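Local atomic coordinates of Xaa-Pro Dipeptidase (Alteromonas macleodii, PDB entry 2QS8), a protein that probably acts as a metal-dependent dipeptidase or carboxypeptidase of the amidohydrolase superfamily, and holds a methionine in its active site. Residues D125-S129 with G130-G134; T257-L261 with E262-L266; G43-S47 with N48-D52; E361-L365 with L366-D370. All coordinates share one frame; numbering follows the deposited sequence.

Interaction 1: residues D125-S129 with G130-G134; sequences DAINS and GKLAG
Lys131 and Gly130 turn back on the last turn of helix 119-128 through two backbone hydrogen bonds. Lys131 N donates to Ala126 O at 2.8 Å, and Gly130 N donates to Ile127 O at 2.9 Å. The second donor stands 59° out of the carbonyl plane of Ile127, and the same oxygen also accepts from a water. That water gives one proton to Ile127 O at 2.8 Å and the other to Leu132 O at 2.7 Å, so a carbonyl of the last turn is gripped twice and joined to the departing chain.

The apolar contacts run along the side of the helix facing Leu132. With CG set between its backbone N and carbonyl carbon (chi1 72°), Leu132 swings CD2 back onto the helix, where it presses on Ala126 CB at 3.4 Å and also lies beside CG1 of Ile127. The far end of Ile127 goes on to the next piece of chain, CD1 sitting 3.6 Å from CA of Gly134, whose own carbonyl oxygen accepts a hydrogen bond from Lys405.

On another flank Lys131, bent at chi2 and chi4, curls its aliphatic part around the hydroxyl of Ser129. CG comes within 3.3 Å of Ser129 OG, which itself has the carbonyl oxygens of Asp125 and Ala126 in reach for its single proton.

The paired bonds, with Gly130 at positive phi as C-prime residue, make this a Schellman motif ending the helix between strands 107-112 and 136-139.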
loop_
_atom_site.group_PDB
_atom_site.type_symbol
_atom_site.label_atom_id
_atom_site.label_comp_id
_atom_site.label_asym_id
_atom_site.label_seq_id
_atom_site.Cartn_x
_atom_site.Cartn_y
_atom_site.Cartn_z
ATOM N N ASP A 125 -9.073 -32.187 -5.413
ATOM C CA ASP A 125 -9.650 -32.684 -4.169
ATOM C C ASP A 125 -10.718 -33.747 -4.386
ATOM O O ASP A 125 -10.796 -34.702 -3.614
ATOM C CB ASP A 125 -10.218 -31.533 -3.331
ATOM C CG ASP A 125 -9.125 -30.623 -2.771
ATOM O OD1 ASP A 125 -7.937 -31.002 -2.813
ATOM O OD2 ASP A 125 -9.457 -29.527 -2.282
ATOM N N ALA A 126 -11.530 -33.584 -5.432
ATOM C CA ALA A 126 -12.586 -34.545 -5.740
ATOM C C ALA A 126 -11.963 -35.871 -6.171
ATOM O O ALA A 126 -12.412 -36.941 -5.772
ATOM C CB ALA A 126 -13.498 -34.009 -6.852
ATOM N N ILE A 127 -10.922 -35.786 -6.990
ATOM C CA ILE A 127 -10.241 -36.978 -7.459
ATOM C C ILE A 127 -9.518 -37.685 -6.312
ATOM O O ILE A 127 -9.672 -38.889 -6.117
ATOM C CB ILE A 127 -9.212 -36.647 -8.561
ATOM C CG1 ILE A 127 -9.940 -36.223 -9.837
ATOM C CG2 ILE A 127 -8.329 -37.862 -8.826
ATOM C CD1 ILE A 127 -9.039 -35.691 -10.914
ATOM N N ASN A 128 -8.740 -36.927 -5.545
ATOM C CA ASN A 128 -7.995 -37.502 -4.441
ATOM C C ASN A 128 -8.881 -38.149 -3.382
ATOM O O ASN A 128 -8.417 -39.024 -2.657
ATOM C CB ASN A 128 -7.091 -36.452 -3.795
ATOM C CG ASN A 128 -5.965 -36.009 -4.712
ATOM O OD1 ASN A 128 -5.216 -35.080 -4.396
ATOM N ND2 ASN A 128 -5.836 -36.672 -5.851
ATOM N N SER A 129 -10.140 -37.731 -3.286
ATOM C CA SER A 129 -11.044 -38.321 -2.299
ATOM C C SER A 129 -11.931 -39.406 -2.929
ATOM O O SER A 129 -12.906 -39.857 -2.321
ATOM C CB SER A 129 -11.920 -37.240 -1.663
ATOM O OG SER A 129 -12.714 -36.604 -2.639
ATOM N N GLY A 130 -11.587 -39.801 -4.155
ATOM C CA GLY A 130 -12.323 -40.842 -4.856
ATOM C C GLY A 130 -13.707 -40.531 -5.407
ATOM O O GLY A 130 -14.485 -41.448 -5.671
ATOM N N LYS A 131 -14.025 -39.254 -5.596
ATOM C CA LYS A 131 -15.336 -38.873 -6.118
ATOM C C LYS A 131 -15.448 -39.189 -7.611
ATOM O O LYS A 131 -16.542 -39.438 -8.124
ATOM C CB LYS A 131 -15.593 -37.383 -5.880
ATOM C CG LYS A 131 -15.409 -36.945 -4.428
ATOM C CD LYS A 131 -16.350 -37.687 -3.481
ATOM C CE LYS A 131 -16.039 -37.350 -2.025
ATOM N NZ LYS A 131 -16.133 -35.879 -1.759
ATOM N N LEU A 132 -14.315 -39.160 -8.304
ATOM C CA LEU A 132 -14.278 -39.473 -9.728
ATOM C C LEU A 132 -12.847 -39.809 -10.140
ATOM O O LEU A 132 -11.898 -39.555 -9.400
ATOM C CB LEU A 132 -14.798 -38.300 -10.579
ATOM C CG LEU A 132 -13.912 -37.060 -10.701
ATOM C CD1 LEU A 132 -14.420 -36.172 -11.805
ATOM C CD2 LEU A 132 -13.895 -36.311 -9.385
ATOM N N ALA A 133 -12.703 -40.383 -11.327
ATOM C CA ALA A 133 -11.397 -40.764 -11.828
ATOM C C ALA A 133 -10.683 -39.612 -12.537
ATOM O O ALA A 133 -11.312 -38.747 -13.153
ATOM C CB ALA A 133 -11.540 -41.942 -12.759
ATOM N N GLY A 134 -9.360 -39.621 -12.437
ATOM C CA GLY A 134 -8.545 -38.589 -13.053
ATOM C C GLY A 134 -7.085 -38.754 -12.662
ATOM O O GLY A 134 -6.733 -39.667 -11.923
HETATM O O HOH W 1 -10.501 -41.043 -7.678
#

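Interaction 2: residues T257-L261 with E262-L266; sequences TFMDL and EAMDL
Met259, on the loop from strand 252-253, crosses Met264 of the first turn of helix 261-270 at about a right angle, beside the N-cap residue Asp260; both are selenomethionines. The CG-SE part of Met259 lies against the surface made by Ala263 CB and Met264 CG: SE is 3.6 Å from CG of Met264, and the bend at chi3 (-60°) folds its methyl away from a straight chain. One carbon further back, CG of Met259 rests against Ala263 CB at 3.9 Å, so this side chain sits across two neighbouring residues of the first helical turn. Met264 bends too, and its CE tucks in against Asp260 O and Leu261 CA, 3.6 Å from the latter. Its CG also packs near Asp260 O.

The two selenomethionine side chains also touch Met242 of helix 239-248 (Met259) and Val321 (Met264). At the outer surface Leu261 and Asp265 lie aslant, CD1 of the leucine 3.9 Å from OD2 of the aspartate.

The backbone turn is closed by Met264 N to Asp260 O and Asp265 N to Leu261 O. Asp260 OD2 and Glu262 OE2 are only 4.6 Å apart, but Lys243 forms salt bridges with both and probably offsets their repulsion. That leaves OD1 of Asp260 to cap the helix: it accepts from Ala263 N at 2.8 Å, nearly end-on to its C-O bond.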
loop_
_atom_site.group_PDB
_atom_site.type_symbol
_atom_site.label_atom_id
_atom_site.label_comp_id
_atom_site.label_asym_id
_atom_site.label_seq_id
_atom_site.Cartn_x
_atom_site.Cartn_y
_atom_site.Cartn_z
ATOM N N THR A 257 10.126 -18.721 -25.221
ATOM C CA THR A 257 10.264 -18.456 -26.645
ATOM C C THR A 257 11.509 -17.708 -27.116
ATOM O O THR A 257 12.172 -18.157 -28.043
ATOM C CB THR A 257 9.008 -17.724 -27.161
ATOM O OG1 THR A 257 7.853 -18.492 -26.815
ATOM C CG2 THR A 257 9.065 -17.530 -28.675
ATOM N N PHE A 258 11.830 -16.579 -26.501
ATOM C CA PHE A 258 12.995 -15.807 -26.929
ATOM C C PHE A 258 14.167 -15.925 -25.961
ATOM O O PHE A 258 14.928 -14.977 -25.730
ATOM C CB PHE A 258 12.591 -14.352 -27.142
ATOM C CG PHE A 258 11.426 -14.195 -28.076
ATOM C CD1 PHE A 258 11.543 -14.539 -29.424
ATOM C CD2 PHE A 258 10.195 -13.756 -27.602
ATOM C CE1 PHE A 258 10.448 -14.452 -30.275
ATOM C CE2 PHE A 258 9.101 -13.669 -28.440
ATOM C CZ PHE A 258 9.222 -14.016 -29.779
HETATM N N MSE A 259 14.300 -17.118 -25.401
HETATM C CA MSE A 259 15.367 -17.416 -24.471
HETATM C C MSE A 259 16.706 -17.143 -25.158
HETATM O O MSE A 259 16.927 -17.609 -26.273
HETATM C CB MSE A 259 15.276 -18.877 -24.096
HETATM C CG MSE A 259 16.236 -19.292 -23.037
HETATM SE SE MSE A 259 16.109 -21.227 -22.967
HETATM C CE MSE A 259 14.208 -21.554 -22.510
ATOM N N ASP A 260 17.589 -16.384 -24.514
ATOM C CA ASP A 260 18.895 -16.092 -25.119
ATOM C C ASP A 260 20.030 -16.900 -24.488
ATOM O O ASP A 260 19.798 -17.684 -23.573
ATOM C CB ASP A 260 19.213 -14.585 -25.050
ATOM C CG ASP A 260 19.180 -14.036 -23.645
ATOM O OD1 ASP A 260 19.152 -14.826 -22.687
ATOM O OD2 ASP A 260 19.193 -12.799 -23.500
ATOM N N LEU A 261 21.252 -16.726 -24.986
ATOM C CA LEU A 261 22.405 -17.460 -24.462
ATOM C C LEU A 261 22.594 -17.229 -22.965
ATOM O O LEU A 261 22.834 -18.170 -22.209
ATOM C CB LEU A 261 23.688 -17.061 -25.211
ATOM C CG LEU A 261 24.997 -17.708 -24.733
ATOM C CD1 LEU A 261 24.891 -19.226 -24.819
ATOM C CD2 LEU A 261 26.166 -17.209 -25.578
ATOM N N GLU A 262 22.480 -15.977 -22.538
ATOM C CA GLU A 262 22.641 -15.648 -21.129
ATOM C C GLU A 262 21.593 -16.337 -20.250
ATOM O O GLU A 262 21.907 -16.852 -19.174
ATOM C CB GLU A 262 22.545 -14.141 -20.918
ATOM C CG GLU A 262 22.708 -13.742 -19.468
ATOM C CD GLU A 262 22.370 -12.289 -19.215
ATOM O OE1 GLU A 262 22.419 -11.882 -18.035
ATOM O OE2 GLU A 262 22.056 -11.559 -20.186
ATOM N N ALA A 263 20.346 -16.343 -20.712
ATOM C CA ALA A 263 19.272 -16.964 -19.954
ATOM C C ALA A 263 19.529 -18.458 -19.816
ATOM O O ALA A 263 19.254 -19.037 -18.777
ATOM C CB ALA A 263 17.931 -16.723 -20.635
HETATM N N MSE A 264 20.065 -19.067 -20.869
HETATM C CA MSE A 264 20.354 -20.485 -20.852
HETATM C C MSE A 264 21.397 -20.857 -19.817
HETATM O O MSE A 264 21.201 -21.809 -19.071
HETATM C CB MSE A 264 20.784 -20.937 -22.234
HETATM C CG MSE A 264 19.665 -20.801 -23.241
HETATM SE SE MSE A 264 20.033 -21.713 -24.955
HETATM C CE MSE A 264 20.933 -20.325 -25.967
ATOM N N ASP A 265 22.494 -20.107 -19.757
ATOM C CA ASP A 265 23.526 -20.389 -18.768
ATOM C C ASP A 265 22.990 -20.122 -17.360
ATOM O O ASP A 265 23.336 -20.823 -16.409
ATOM C CB ASP A 265 24.776 -19.542 -19.022
ATOM C CG ASP A 265 25.518 -19.965 -20.284
ATOM O OD1 ASP A 265 25.647 -21.185 -20.509
ATOM O OD2 ASP A 265 25.984 -19.088 -21.042
ATOM N N LEU A 266 22.153 -19.104 -17.222
ATOM C CA LEU A 266 21.577 -18.803 -15.922
ATOM C C LEU A 266 20.714 -19.974 -15.470
ATOM O O LEU A 266 20.777 -20.386 -14.321
ATOM C CB LEU A 266 20.736 -17.526 -15.989
ATOM C CG LEU A 266 21.536 -16.223 -15.982
ATOM C CD1 LEU A 266 20.618 -15.051 -16.274
ATOM C CD2 LEU A 266 22.214 -16.049 -14.621
#

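Interaction 3: residues G43-S47 with N48-D52; sequences GFISS and NDFED
Phe50 turns the edge of its ring toward two backbone carbonyls, those of Ser46 and Ser47, at the close of a type I beta turn that runs from Ser47 to Phe50. Ser46 O is the nearer, 3.3 Å from CE1 and close to the ring plane. Ser47 O lies in the plane at the same edge, 3.9 Å from CD1. The slightly positive ring hydrogens suit such oxygens, which probably adds some electrostatic attraction to the packing. Ile45 comes in obliquely, its CD1 4.1 Å from CZ, with the two side chains crossing at about a right angle. The ring of Phe44, ahead of the turn, stacks with that of His12.

The torsion at chi1 (-71°) places CG of Phe50 beside its own backbone N, which turns the ring back toward Ser46 and Ile45, edge first. Strand 9-16 receives the underside of the group, where Leu10 is touched by Ile45, Ser47 and Phe50 together. The contact thus lays the connection between strands 36-42 and 52-56 against the sheet those strands belong to.

Asp49 bends toward the entry arm of the turn, bringing OD1 to 3.4 Å from Ser46 O, two acceptors that cannot bond to each other directly. What closes the turn is Phe50 N, which donates to Ser47 O at 3.0 Å in a nearly straight bond, 170° at the hydrogen.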
loop_
_atom_site.group_PDB
_atom_site.type_symbol
_atom_site.label_atom_id
_atom_site.label_comp_id
_atom_site.label_asym_id
_atom_site.label_seq_id
_atom_site.Cartn_x
_atom_site.Cartn_y
_atom_site.Cartn_z
ATOM N N GLY A 43 12.292 -62.040 -16.392
ATOM C CA GLY A 43 11.548 -63.136 -16.981
ATOM C C GLY A 43 10.095 -63.107 -16.554
ATOM O O GLY A 43 9.688 -62.260 -15.755
ATOM N N PHE A 44 9.308 -64.029 -17.088
ATOM C CA PHE A 44 7.893 -64.103 -16.748
ATOM C C PHE A 44 7.703 -65.170 -15.680
ATOM O O PHE A 44 7.633 -66.354 -15.991
ATOM C CB PHE A 44 7.070 -64.448 -17.996
ATOM C CG PHE A 44 7.129 -63.394 -19.083
ATOM C CD1 PHE A 44 6.981 -63.752 -20.418
ATOM C CD2 PHE A 44 7.336 -62.052 -18.774
ATOM C CE1 PHE A 44 7.040 -62.794 -21.432
ATOM C CE2 PHE A 44 7.393 -61.089 -19.783
ATOM C CZ PHE A 44 7.249 -61.462 -21.114
ATOM N N ILE A 45 7.631 -64.750 -14.421
ATOM C CA ILE A 45 7.447 -65.688 -13.325
ATOM C C ILE A 45 6.035 -66.244 -13.327
ATOM O O ILE A 45 5.141 -65.689 -13.965
ATOM C CB ILE A 45 7.736 -65.037 -11.955
ATOM C CG1 ILE A 45 6.823 -63.828 -11.732
ATOM C CG2 ILE A 45 9.194 -64.623 -11.879
ATOM C CD1 ILE A 45 6.987 -63.208 -10.344
ATOM N N SER A 46 5.836 -67.345 -12.611
ATOM C CA SER A 46 4.534 -67.992 -12.548
ATOM C C SER A 46 3.459 -67.055 -12.009
ATOM O O SER A 46 3.711 -66.290 -11.079
ATOM C CB SER A 46 4.621 -69.246 -11.678
ATOM O OG SER A 46 5.619 -70.129 -12.160
ATOM N N SER A 47 2.260 -67.139 -12.578
ATOM C CA SER A 47 1.154 -66.281 -12.167
ATOM C C SER A 47 0.024 -67.004 -11.439
ATOM O O SER A 47 -0.843 -66.366 -10.848
ATOM C CB SER A 47 0.575 -65.573 -13.393
ATOM O OG SER A 47 -0.033 -66.501 -14.274
ATOM N N ASN A 48 0.039 -68.329 -11.481
ATOM C CA ASN A 48 -0.992 -69.151 -10.849
ATOM C C ASN A 48 -1.229 -68.853 -9.368
ATOM O O ASN A 48 -2.297 -69.149 -8.832
ATOM C CB ASN A 48 -0.629 -70.625 -11.004
ATOM C CG ASN A 48 -0.222 -70.974 -12.421
ATOM O OD1 ASN A 48 -1.045 -70.962 -13.342
ATOM N ND2 ASN A 48 1.060 -71.279 -12.608
ATOM N N ASP A 49 -0.235 -68.269 -8.711
ATOM C CA ASP A 49 -0.338 -67.967 -7.291
ATOM C C ASP A 49 -0.661 -66.507 -6.939
ATOM O O ASP A 49 -0.653 -66.130 -5.766
ATOM C CB ASP A 49 0.960 -68.393 -6.601
ATOM C CG ASP A 49 2.196 -67.827 -7.286
ATOM O OD1 ASP A 49 2.337 -68.002 -8.518
ATOM O OD2 ASP A 49 3.028 -67.208 -6.590
ATOM N N PHE A 50 -0.946 -65.682 -7.941
ATOM C CA PHE A 50 -1.276 -64.286 -7.677
ATOM C C PHE A 50 -2.775 -64.040 -7.779
ATOM O O PHE A 50 -3.451 -64.592 -8.651
ATOM C CB PHE A 50 -0.557 -63.352 -8.652
ATOM C CG PHE A 50 0.915 -63.243 -8.415
ATOM C CD1 PHE A 50 1.788 -64.233 -8.861
ATOM C CD2 PHE A 50 1.435 -62.147 -7.745
ATOM C CE1 PHE A 50 3.153 -64.128 -8.640
ATOM C CE2 PHE A 50 2.804 -62.037 -7.521
ATOM C CZ PHE A 50 3.664 -63.033 -7.971
ATOM N N GLU A 51 -3.286 -63.202 -6.881
ATOM C CA GLU A 51 -4.701 -62.862 -6.868
ATOM C C GLU A 51 -5.123 -62.339 -8.241
ATOM O O GLU A 51 -6.173 -62.716 -8.760
ATOM C CB GLU A 51 -4.975 -61.792 -5.805
ATOM C CG GLU A 51 -6.455 -61.440 -5.629
ATOM C CD GLU A 51 -7.245 -62.527 -4.917
ATOM O OE1 GLU A 51 -6.937 -62.808 -3.731
ATOM O OE2 GLU A 51 -8.169 -63.096 -5.538
ATOM N N ASP A 52 -4.301 -61.472 -8.825
ATOM C CA ASP A 52 -4.600 -60.904 -10.133
ATOM C C ASP A 52 -3.402 -60.942 -11.053
ATOM O O ASP A 52 -2.262 -60.805 -10.609
ATOM C CB ASP A 52 -5.071 -59.459 -10.002
ATOM C CG ASP A 52 -6.419 -59.342 -9.333
ATOM O OD1 ASP A 52 -6.487 -59.440 -8.089
ATOM O OD2 ASP A 52 -7.417 -59.157 -10.060
#

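Interaction 4: residues E361-L365 with L366-D370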
loop_
_atom_site.group_PDB
_atom_site.type_symbol
_atom_site.label_atom_id
_atom_site.label_comp_id
_atom_site.label_asym_id
_atom_site.label_seq_id
_atom_site.Cartn_x
_atom_site.Cartn_y
_atom_site.Cartn_z
ATOM N N GLU A 361 12.086 -36.490 -14.940
ATOM C CA GLU A 361 12.338 -35.049 -14.926
ATOM C C GLU A 361 11.143 -34.280 -14.371
ATOM O O GLU A 361 11.304 -33.323 -13.602
ATOM C CB GLU A 361 12.691 -34.559 -16.329
ATOM C CG GLU A 361 14.040 -35.090 -16.801
ATOM C CD GLU A 361 15.133 -34.912 -15.743
ATOM O OE1 GLU A 361 15.642 -33.785 -15.587
ATOM O OE2 GLU A 361 15.472 -35.898 -15.056
ATOM N N THR A 362 9.943 -34.709 -14.753
ATOM C CA THR A 362 8.732 -34.076 -14.278
ATOM C C THR A 362 8.572 -34.358 -12.794
ATOM O O THR A 362 8.150 -33.486 -12.036
ATOM C CB THR A 362 7.483 -34.600 -15.018
ATOM O OG1 THR A 362 7.514 -36.031 -15.059
ATOM C CG2 THR A 362 7.421 -34.039 -16.432
ATOM N N ALA A 363 8.911 -35.578 -12.379
ATOM C CA ALA A 363 8.801 -35.963 -10.968
ATOM C C ALA A 363 9.697 -35.105 -10.077
ATOM O O ALA A 363 9.331 -34.795 -8.945
ATOM C CB ALA A 363 9.138 -37.431 -10.791
ATOM N N LYS A 364 10.865 -34.726 -10.584
ATOM C CA LYS A 364 11.787 -33.891 -9.818
ATOM C C LYS A 364 11.250 -32.458 -9.700
ATOM O O LYS A 364 11.315 -31.848 -8.633
ATOM C CB LYS A 364 13.167 -33.863 -10.483
ATOM C CG LYS A 364 13.864 -35.214 -10.544
ATOM C CD LYS A 364 15.149 -35.127 -11.356
ATOM C CE LYS A 364 15.693 -36.507 -11.662
ATOM N NZ LYS A 364 16.799 -36.442 -12.660
ATOM N N LEU A 365 10.724 -31.931 -10.802
ATOM C CA LEU A 365 10.165 -30.581 -10.813
ATOM C C LEU A 365 8.977 -30.471 -9.854
ATOM O O LEU A 365 8.764 -29.426 -9.253
ATOM C CB LEU A 365 9.728 -30.182 -12.230
ATOM C CG LEU A 365 9.179 -28.758 -12.433
ATOM C CD1 LEU A 365 10.122 -27.708 -11.834
ATOM C CD2 LEU A 365 8.990 -28.512 -13.922
ATOM N N LEU A 366 8.215 -31.554 -9.716
ATOM C CA LEU A 366 7.072 -31.571 -8.810
ATOM C C LEU A 366 7.468 -32.049 -7.414
ATOM O O LEU A 366 6.617 -32.190 -6.544
ATOM C CB LEU A 366 5.960 -32.471 -9.352
ATOM C CG LEU A 366 4.971 -31.879 -10.365
ATOM C CD1 LEU A 366 3.954 -32.935 -10.768
ATOM C CD2 LEU A 366 4.247 -30.681 -9.758
ATOM N N ARG A 367 8.761 -32.313 -7.220
ATOM C CA ARG A 367 9.296 -32.748 -5.927
ATOM C C ARG A 367 8.655 -34.032 -5.420
ATOM O O ARG A 367 8.304 -34.138 -4.247
ATOM C CB ARG A 367 9.118 -31.627 -4.889
ATOM C CG ARG A 367 9.674 -30.291 -5.362
ATOM C CD ARG A 367 9.388 -29.157 -4.405
ATOM N NE ARG A 367 9.873 -27.882 -4.930
ATOM C CZ ARG A 367 9.886 -26.738 -4.252
ATOM N NH1 ARG A 367 9.439 -26.688 -2.997
ATOM N NH2 ARG A 367 10.344 -25.637 -4.838
ATOM N N ILE A 368 8.502 -35.004 -6.314
ATOM C CA ILE A 368 7.917 -36.286 -5.947
ATOM C C ILE A 368 8.690 -37.462 -6.547
ATOM O O ILE A 368 8.181 -38.583 -6.615
ATOM C CB ILE A 368 6.440 -36.378 -6.384
ATOM C CG1 ILE A 368 6.304 -36.008 -7.858
ATOM C CG2 ILE A 368 5.591 -35.481 -5.524
ATOM C CD1 ILE A 368 4.908 -36.230 -8.394
ATOM N N GLU A 369 9.931 -37.205 -6.950
ATOM C CA GLU A 369 10.768 -38.234 -7.560
ATOM C C GLU A 369 11.057 -39.426 -6.657
ATOM O O GLU A 369 11.480 -40.471 -7.130
ATOM C CB GLU A 369 12.108 -37.647 -8.028
ATOM C CG GLU A 369 13.017 -37.207 -6.898
ATOM C CD GLU A 369 12.834 -35.748 -6.533
ATOM O OE1 GLU A 369 11.677 -35.264 -6.542
ATOM O OE2 GLU A 369 13.851 -35.087 -6.229
ATOM N N ASP A 370 10.838 -39.282 -5.359
ATOM C CA ASP A 370 11.101 -40.395 -4.459
ATOM C C ASP A 370 9.907 -41.340 -4.370
ATOM O O ASP A 370 10.001 -42.397 -3.751
ATOM C CB ASP A 370 11.466 -39.871 -3.067
ATOM C CG ASP A 370 10.313 -39.151 -2.392
ATOM O OD1 ASP A 370 9.571 -38.409 -3.078
ATOM O OD2 ASP A 370 10.156 -39.315 -1.166
HETATM O O HOH W 2 12.904 -32.466 -6.627
HETATM O O HOH W 3 10.547 -27.947 -8.004
#
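A Schellman motif ends helix 360-365, with Arg367 at positive phi (59°) as the residue that leaves the helix. Ile368 N reaches back to Ala363 O at 2.8 Å, almost straight at 173°, and Arg367 N bonds to Lys364 O at 3.0 Å. A last helical bond, Leu366 N to Thr362 O, precedes them.

Beyond the turn, Glu369 lies against the helix. Its CB meets CG of Lys364 at 3.9 Å, the two side chains crossing at about a right angle, and its CA sits 3.7 Å from Ala363 CB. On the side facing the barrel, Leu366 touches Thr109 and Arg111 of strand 107-112.

Water completes the end of the helix. One molecule donates to Lys364 O at 2.6 Å and to Glu369 OE2, while another donates to Leu365 O and accepts from Arg367 NE in the plane of the guanidinium. The amino group of Lys364 points the other way, into a salt bridge with Glu361 OE2 at 2.8 Å.

Carbonyls left without helical donors thus gain water or loop amides. Arg367 brings positive charge near the helix C-terminus, a placement that may suit the helix dipole, though its salt bridge to Asp251 would offset part of that charge.

Overall arrangement
Along the chain the order is interaction 3, then 1, 2 and 4, and none touches another. Interaction 3 stands apart, on the loop between strands 36-42 and 52-56; its centre is about 52 Å from that of interaction 2, on the opposite side of the chain's centre. The other three belong to helices of the TIM-barrel fold. Interaction 1 ends helix 119-128, interaction 2 begins helix 261-270, and interaction 4 ends helix 360-365, the nearest of the four to the chain's centre. Interaction 4 lies about 21 Å from interaction 1 and 23 Å from interaction 2, centre to centre. Interactions 1, 2 and 4 lie at helix ends of the barrel that carries the magnesium and methionine.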